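Ferric vibriobactin ABC transporter, periplasmic ferric vibriobactin-binding protein (Vibrio cholerae, PDB 3R5T) binds the iron-loaded siderophore ferric vibriobactin in the periplasm and probably delivers it to an ABC transporter for uptake by the cell. Local coordinates at residues A[22-27]-A[86-91]; A[164-169]-A[196-201]. All coordinates share one frame; numbering follows the deposited sequence.

Contact 1 (A[22-27]-A[86-91]); sequences QPKRIL and QPDLIV
I26 pairs with L89 and L27 with I90 in parallel register, CA atoms 4.9 Å apart in both pairs. These are the strand starts of 26-28 and 89-93, neighbours in the five-stranded parallel sheet of the N-terminal lobe. The fold is that of a periplasmic binding protein with strand order 3-2-1-4-5. L27 bonds through both its N and its O: N donates to L89 O, and O accepts V91 N, each at 2.9 Å. Ahead of the strands lies the D88 carboxylate. Its CG sits between the backbone N and the carbonyl carbon (chi1 56°), which turns both oxygens onto the 22-27 backbone. OD2 receives K24 N at 2.8 Å through its syn lone pair, in a nearly straight bond (170°). OD1 takes R25 N at 2.8 Å, from above the carboxylate plane. D88 N returns a bond to R25 O, so R25 is bonded to D88 through both its N and its O.

P23 lays CB and CG against CB and CD2 of L89. On the same face I26 CG2 meets V91 CG2, and T134, at the end of helix 123-134, touches both I26 and L89. On the other face L27 CB rests on P87 CB. R25 NE reaches Q86 O through a water, while NH2 bonds E85 O. A second water donates to both Q22 O, at 2.8 Å, and D88 OD2, at 2.7 Å.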
loop_
_atom_site.group_PDB
_atom_site.type_symbol
_atom_site.label_atom_id
_atom_site.label_comp_id
_atom_site.label_asym_id
_atom_site.label_seq_id
_atom_site.Cartn_x
_atom_site.Cartn_y
_atom_site.Cartn_z
ATOM N N GLN A 22 -14.972 -20.653 -8.349
ATOM C CA GLN A 22 -14.823 -19.524 -7.423
ATOM C C GLN A 22 -13.902 -19.903 -6.272
ATOM O O GLN A 22 -14.165 -20.847 -5.539
ATOM C CB GLN A 22 -16.159 -19.058 -6.847
ATOM C CG GLN A 22 -16.040 -17.818 -5.965
ATOM C CD GLN A 22 -17.387 -17.210 -5.603
ATOM O OE1 GLN A 22 -18.411 -17.894 -5.637
ATOM N NE2 GLN A 22 -17.392 -15.925 -5.249
ATOM N N PRO A 23 -12.818 -19.150 -6.094
ATOM C CA PRO A 23 -11.896 -19.458 -5.001
ATOM C C PRO A 23 -12.546 -19.388 -3.620
ATOM O O PRO A 23 -13.244 -18.424 -3.289
ATOM C CB PRO A 23 -10.833 -18.367 -5.134
ATOM C CG PRO A 23 -10.831 -18.038 -6.587
ATOM C CD PRO A 23 -12.276 -18.130 -7.010
ATOM N N LYS A 24 -12.300 -20.418 -2.816
ATOM C CA LYS A 24 -12.773 -20.434 -1.437
ATOM C C LYS A 24 -11.625 -20.588 -0.418
ATOM O O LYS A 24 -11.831 -20.450 0.789
ATOM C CB LYS A 24 -13.805 -21.555 -1.253
ATOM C CG LYS A 24 -15.047 -21.387 -2.141
ATOM C CD LYS A 24 -15.804 -20.116 -1.766
ATOM C CE LYS A 24 -16.859 -19.709 -2.813
ATOM N NZ LYS A 24 -17.874 -20.768 -3.059
ATOM N N ARG A 25 -10.415 -20.863 -0.900
ATOM C CA ARG A 25 -9.276 -21.083 -0.009
ATOM C C ARG A 25 -8.084 -20.380 -0.614
ATOM O O ARG A 25 -7.266 -21.000 -1.293
ATOM C CB ARG A 25 -8.970 -22.583 0.167
ATOM C CG ARG A 25 -10.096 -23.391 0.797
ATOM C CD ARG A 25 -9.893 -23.583 2.298
ATOM N NE ARG A 25 -8.588 -24.152 2.660
ATOM C CZ ARG A 25 -8.049 -24.024 3.867
ATOM N NH1 ARG A 25 -8.718 -23.380 4.812
ATOM N NH2 ARG A 25 -6.855 -24.546 4.140
ATOM N N ILE A 26 -8.003 -19.074 -0.390
ATOM C CA ILE A 26 -6.999 -18.253 -1.060
ATOM C C ILE A 26 -5.729 -18.144 -0.213
ATOM O O ILE A 26 -5.804 -17.861 0.976
ATOM C CB ILE A 26 -7.533 -16.828 -1.328
ATOM C CG1 ILE A 26 -8.836 -16.868 -2.140
ATOM C CG2 ILE A 26 -6.474 -15.983 -2.015
ATOM C CD1 ILE A 26 -9.659 -15.590 -2.062
ATOM N N LEU A 27 -4.581 -18.355 -0.850
ATOM C CA LEU A 27 -3.278 -18.263 -0.182
ATOM C C LEU A 27 -2.502 -17.092 -0.771
ATOM O O LEU A 27 -2.258 -17.039 -1.979
ATOM C CB LEU A 27 -2.481 -19.570 -0.362
ATOM C CG LEU A 27 -1.193 -19.678 0.460
ATOM C CD1 LEU A 27 -0.949 -21.104 0.895
ATOM C CD2 LEU A 27 -0.039 -19.131 -0.336
ATOM N N GLN A 86 -3.692 -26.603 0.975
ATOM C CA GLN A 86 -4.610 -26.952 -0.119
ATOM C C GLN A 86 -5.420 -25.764 -0.635
ATOM O O GLN A 86 -6.658 -25.768 -0.592
ATOM C CB GLN A 86 -5.543 -28.105 0.269
ATOM C CG GLN A 86 -4.811 -29.412 0.550
ATOM C CD GLN A 86 -5.413 -30.589 -0.189
ATOM O OE1 GLN A 86 -5.779 -30.478 -1.362
ATOM N NE2 GLN A 86 -5.508 -31.727 0.489
ATOM N N PRO A 87 -4.725 -24.743 -1.137
ATOM C CA PRO A 87 -5.430 -23.556 -1.630
ATOM C C PRO A 87 -6.054 -23.818 -2.993
ATOM O O PRO A 87 -5.666 -24.756 -3.697
ATOM C CB PRO A 87 -4.311 -22.525 -1.748
ATOM C CG PRO A 87 -3.088 -23.351 -2.038
ATOM C CD PRO A 87 -3.261 -24.625 -1.281
ATOM N N ASP A 88 -7.025 -22.993 -3.368
ATOM C CA ASP A 88 -7.562 -23.024 -4.724
ATOM C C ASP A 88 -7.277 -21.737 -5.501
ATOM O O ASP A 88 -7.734 -21.560 -6.633
ATOM C CB ASP A 88 -9.057 -23.365 -4.740
ATOM C CG ASP A 88 -9.903 -22.417 -3.897
ATOM O OD1 ASP A 88 -9.387 -21.378 -3.412
ATOM O OD2 ASP A 88 -11.111 -22.724 -3.742
ATOM N N LEU A 89 -6.518 -20.838 -4.887
ATOM C CA LEU A 89 -5.988 -19.682 -5.601
ATOM C C LEU A 89 -4.750 -19.232 -4.848
ATOM O O LEU A 89 -4.794 -19.086 -3.639
ATOM C CB LEU A 89 -7.000 -18.530 -5.654
ATOM C CG LEU A 89 -6.532 -17.288 -6.428
ATOM C CD1 LEU A 89 -6.430 -17.568 -7.927
ATOM C CD2 LEU A 89 -7.459 -16.104 -6.182
ATOM N N ILE A 90 -3.671 -18.974 -5.577
ATOM C CA ILE A 90 -2.437 -18.457 -4.984
ATOM C C ILE A 90 -2.142 -17.090 -5.592
ATOM O O ILE A 90 -2.144 -16.945 -6.818
ATOM C CB ILE A 90 -1.244 -19.423 -5.237
ATOM C CG1 ILE A 90 -1.509 -20.772 -4.567
ATOM C CG2 ILE A 90 0.072 -18.834 -4.702
ATOM C CD1 ILE A 90 -0.583 -21.888 -5.032
ATOM N N VAL A 91 -1.915 -16.086 -4.741
ATOM C CA VAL A 91 -1.698 -14.725 -5.220
ATOM C C VAL A 91 -0.260 -14.291 -5.049
ATOM O O VAL A 91 0.336 -14.514 -3.989
ATOM C CB VAL A 91 -2.623 -13.709 -4.514
ATOM C CG1 VAL A 91 -2.497 -12.349 -5.176
ATOM C CG2 VAL A 91 -4.070 -14.203 -4.542
HETATM O O HOH W 1 -12.710 -23.251 -5.861
HETATM O O HOH W 2 -8.423 -26.622 1.116
#

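Contact 2 (A[164-169]-A[196-201]); sequences RANIVS and VLEEPD. With VBN ((4S,5R)-N-{3-[(2,3-dihydroxybenzoyl)amino]propyl}-2-(2,3-dihydroxyphenyl)-N-[3-({[(4S,5R)-2-(2,3-dihydroxyphenyl)-5-met hyl-4,5-dihydro-1,3-oxazol-4-yl]carbonyl}amino)propyl]-5-methyl-4,5-dihydro-1,3-oxazole-4-carboxamide), chain B.
The side chains of N166 and E198 run alongside each other in the same direction, and N166 ND2 donates to E198 OE1 at 2.9 Å. The oxygen lies close to the amide plane of N166. E198 reaches the amide with an extended chain, CG anti to the backbone N (chi1 167°). OE1 also accepts A227 N and OE2 accepts Q226 N, so three N-H groups hold this buried carboxylate. T230 OG1 bonds N166 OD1 and helps fix the amide's rotation. Two backbone bonds lie next to the pair, both made by A165: A165 N to V196 O at 2.8 Å, and E198 N to A165 O at 2.9 Å.

E198 CB lies over one face of the R164 guanidinium, toward its rim. R164 NH1 is 4.4 Å from E198 OE2, too far for a salt bridge, and a water joins the two. R164 CG packs on V196 CG1. Beyond A165, in the conformer given, L197 CD1 meets I167 CD1, next to helix 185-192.

At the far end of the strand S169 OG donates to VBN OAC at 2.7 Å. A single bridge, A165 with L197, ties a loop to one end of strand 165-169, a central strand of the C-terminal lobe whose other end enters the siderophore pocket of this periplasmic binding protein.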
loop_
_atom_site.group_PDB
_atom_site.type_symbol
_atom_site.label_atom_id
_atom_site.label_comp_id
_atom_site.label_asym_id
_atom_site.label_seq_id
_atom_site.Cartn_x
_atom_site.Cartn_y
_atom_site.Cartn_z
ATOM N N ARG A 164 1.586 22.550 -2.193
ATOM C CA ARG A 164 1.668 21.133 -2.507
ATOM C C ARG A 164 2.372 20.363 -1.404
ATOM O O ARG A 164 2.943 20.956 -0.488
ATOM C CB ARG A 164 2.440 20.925 -3.809
ATOM C CG ARG A 164 1.920 21.785 -4.961
ATOM C CD ARG A 164 2.632 21.425 -6.254
ATOM N NE ARG A 164 4.038 21.813 -6.234
ATOM C CZ ARG A 164 4.961 21.262 -7.017
ATOM N NH1 ARG A 164 6.221 21.660 -6.943
ATOM N NH2 ARG A 164 4.616 20.311 -7.875
ATOM N N ALA A 165 2.306 19.043 -1.506
ATOM C CA ALA A 165 2.990 18.168 -0.558
ATOM C C ALA A 165 3.765 17.092 -1.283
ATOM O O ALA A 165 3.363 16.637 -2.349
ATOM C CB ALA A 165 1.987 17.525 0.394
ATOM N N ASN A 166 4.877 16.662 -0.686
ATOM C CA ASN A 166 5.536 15.441 -1.140
ATOM C C ASN A 166 5.397 14.340 -0.089
ATOM O O ASN A 166 5.021 14.604 1.048
ATOM C CB ASN A 166 7.018 15.670 -1.498
ATOM C CG ASN A 166 7.755 16.458 -0.459
ATOM O OD1 ASN A 166 7.710 16.141 0.732
ATOM N ND2 ASN A 166 8.456 17.510 -0.902
ATOM N N ILE A 167 5.661 13.109 -0.499
ATOM C CA ILE A 167 5.602 11.962 0.388
ATOM C C ILE A 167 6.937 11.261 0.310
ATOM O O ILE A 167 7.377 10.849 -0.768
ATOM C CB ILE A 167 4.484 10.977 -0.022
ATOM C CG1 ILE A 167 3.135 11.701 -0.045
ATOM C CG2 ILE A 167 4.452 9.788 0.936
ATOM C CD1 ILE A 167 2.017 10.871 -0.693
ATOM N N VAL A 168 7.597 11.116 1.454
ATOM C CA VAL A 168 8.976 10.667 1.471
ATOM C C VAL A 168 9.151 9.432 2.348
ATOM O O VAL A 168 8.566 9.336 3.424
ATOM C CB VAL A 168 9.888 11.787 2.036
ATOM C CG1 VAL A 168 11.331 11.306 2.206
ATOM C CG2 VAL A 168 9.826 13.040 1.162
ATOM N N SER A 169 9.972 8.499 1.876
ATOM C CA SER A 169 10.509 7.416 2.702
ATOM C C SER A 169 11.941 7.791 3.062
ATOM O O SER A 169 12.829 7.787 2.219
ATOM C CB SER A 169 10.466 6.095 1.942
ATOM O OG SER A 169 10.948 5.035 2.760
ATOM N N VAL A 196 -2.387 18.317 -3.180
ATOM C CA VAL A 196 -1.751 18.445 -4.485
ATOM C C VAL A 196 -0.318 17.947 -4.337
ATOM O O VAL A 196 0.453 18.472 -3.515
ATOM C CB VAL A 196 -1.778 19.897 -4.984
ATOM C CG1 VAL A 196 -1.081 19.991 -6.322
ATOM C CG2 VAL A 196 -3.226 20.421 -5.062
ATOM N N LEU A 197 0.039 16.959 -5.146
ATOM C CA LEU A 197 1.297 16.224 -4.963
ATOM C C LEU A 197 2.441 16.725 -5.828
ATOM O O LEU A 197 2.254 17.001 -7.015
ATOM C CB LEU A 197 1.092 14.728 -5.227
ATOM C CG LEU A 197 0.466 13.896 -4.102
ATOM C CD1 LEU A 197 1.332 13.952 -2.851
ATOM C CD2 LEU A 197 -0.946 14.375 -3.804
ATOM N N GLU A 198 3.625 16.845 -5.225
ATOM C CA GLU A 198 4.849 17.084 -5.983
ATOM C C GLU A 198 5.376 15.738 -6.487
ATOM O O GLU A 198 5.412 14.746 -5.740
ATOM C CB GLU A 198 5.907 17.774 -5.125
ATOM C CG GLU A 198 7.306 17.781 -5.752
ATOM C CD GLU A 198 8.341 18.458 -4.858
ATOM O OE1 GLU A 198 8.115 18.523 -3.639
ATOM O OE2 GLU A 198 9.355 18.951 -5.380
ATOM N N GLU A 199 5.777 15.706 -7.751
ATOM C CA GLU A 199 6.390 14.519 -8.340
ATOM C C GLU A 199 7.905 14.684 -8.318
ATOM O O GLU A 199 8.422 15.743 -8.662
ATOM C CB GLU A 199 5.909 14.315 -9.784
ATOM C CG GLU A 199 6.555 13.145 -10.552
ATOM C CD GLU A 199 5.867 11.794 -10.311
ATOM O OE1 GLU A 199 6.194 10.815 -11.010
ATOM O OE2 GLU A 199 5.004 11.704 -9.428
ATOM N N PRO A 200 8.626 13.636 -7.889
ATOM C CA PRO A 200 10.093 13.710 -7.938
ATOM C C PRO A 200 10.567 13.682 -9.390
ATOM O O PRO A 200 9.937 13.036 -10.226
ATOM C CB PRO A 200 10.542 12.431 -7.213
ATOM C CG PRO A 200 9.390 11.482 -7.379
ATOM C CD PRO A 200 8.138 12.320 -7.444
ATOM N N ASP A 201 11.642 14.398 -9.692
ATOM C CA ASP A 201 12.179 14.422 -11.050
ATOM C C ASP A 201 12.609 13.014 -11.450
ATOM O O ASP A 201 13.454 12.417 -10.789
ATOM C CB ASP A 201 13.364 15.386 -11.107
ATOM C CG ASP A 201 13.874 15.628 -12.521
ATOM O OD1 ASP A 201 13.739 14.740 -13.381
ATOM O OD2 ASP A 201 14.439 16.718 -12.762
HETATM C C VBN B . 13.958 -2.115 1.418
HETATM N N VBN B . 12.298 -3.503 0.098
HETATM O O VBN B . 14.341 -1.541 0.454
HETATM C CA VBN B . 13.091 -3.362 1.307
HETATM C CB VBN B . 13.904 -4.711 1.299
HETATM C CAB VBN B . 7.774 -3.144 7.325
HETATM O OAC VBN B . 12.502 3.214 1.586
HETATM O OAD VBN B . 11.814 -4.436 5.593
HETATM O OAF VBN B . 8.982 -1.050 -0.792
HETATM O OAG VBN B . 10.536 -2.930 -4.801
HETATM O OAH VBN B . 9.135 -4.086 -0.704
HETATM O OAI VBN B . 11.277 -0.654 0.496
HETATM O OAJ VBN B . 11.120 -2.674 -2.156
HETATM O OAK VBN B . 9.877 -3.165 1.740
HETATM C CAL VBN B . 8.942 2.683 -0.553
HETATM C CAM VBN B . 13.065 -5.617 -4.283
HETATM C CAN VBN B . 6.892 -6.036 1.527
HETATM C CAO VBN B . 8.524 1.349 -0.883
HETATM C CAP VBN B . 12.111 -4.779 -4.927
HETATM C CAQ VBN B . 7.475 -5.532 0.319
HETATM C CAR VBN B . 10.186 2.910 0.142
HETATM C CAS VBN B . 13.368 -5.445 -2.924
HETATM C CAT VBN B . 7.348 -5.586 2.793
HETATM C CAU VBN B . 15.082 0.695 2.969
HETATM C CAV VBN B . 14.392 -1.838 5.271
HETATM C CAW VBN B . 14.647 1.396 1.671
HETATM C CAX VBN B . 13.719 -2.480 6.507
HETATM C CAY VBN B . 15.533 -0.759 2.817
HETATM C CAZ VBN B . 14.049 -2.508 3.929
HETATM N NBB VBN B . 13.303 1.097 1.183
HETATM N NBC VBN B . 12.269 -2.304 6.461
HETATM N NBD VBN B . 9.538 -2.945 4.325
HETATM O OBF VBN B . 8.234 -4.615 5.326
HETATM C CBG VBN B . 12.293 2.130 1.168
HETATM C CBH VBN B . 11.402 -3.369 5.947
HETATM C CBJ VBN B . 13.173 -4.163 -0.835
HETATM C CBK VBN B . 9.352 0.248 -0.516
HETATM C CBL VBN B . 11.465 -3.761 -4.202
HETATM C CBM VBN B . 8.496 -4.590 0.416
HETATM C CBN VBN B . 10.532 0.458 0.135
HETATM C CBO VBN B . 11.763 -3.608 -2.910
HETATM C CBP VBN B . 8.932 -4.160 1.640
HETATM C CBQ VBN B . 10.962 1.849 0.479
HETATM C CBR VBN B . 12.728 -4.491 -2.239
HETATM C CBS VBN B . 8.320 -4.660 2.875
HETATM C CBU VBN B . 8.813 -3.847 6.468
HETATM C CBW VBN B . 8.927 -4.228 4.180
HETATM C CBX VBN B . 9.947 -2.970 5.737
HETATM N NBY VBN B . 14.466 -1.761 2.738
HETATM O OG1 VBN B . 14.064 -5.019 -0.154
HETATM C CG2 VBN B . 13.459 -5.829 2.229
HETATM O O HOH W 3 5.737 17.976 -9.337
HETATM O O HOH W 4 8.645 20.467 -7.729
HETATM O O HOH W 5 5.776 12.897 -3.549
#

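Overall arrangement
Contact 1 belongs to the N-terminal lobe and contact 2 to the C-terminal lobe. They lie on opposite sides of the chain's centre, with centres 38 Å apart and nearest atoms about 23 Å apart. Each involves the first strand of its lobe's five-stranded sheet, and both sheets have strand order 3-2-1-4-5. Contact 1 joins two neighbouring strands, whereas contact 2 joins a strand to a loop. Vibriobactin is bound between the lobes. Only contact 2 touches it, through S169; the side chain of V91 in contact 1 is about 13 Å from the bound vibriobactin (VBN). The side chain of I167 in contact 2 is about 14 Å from the bound iron(III) ion. A97, Q52, H171 and R269 also hydrogen-bond the siderophore.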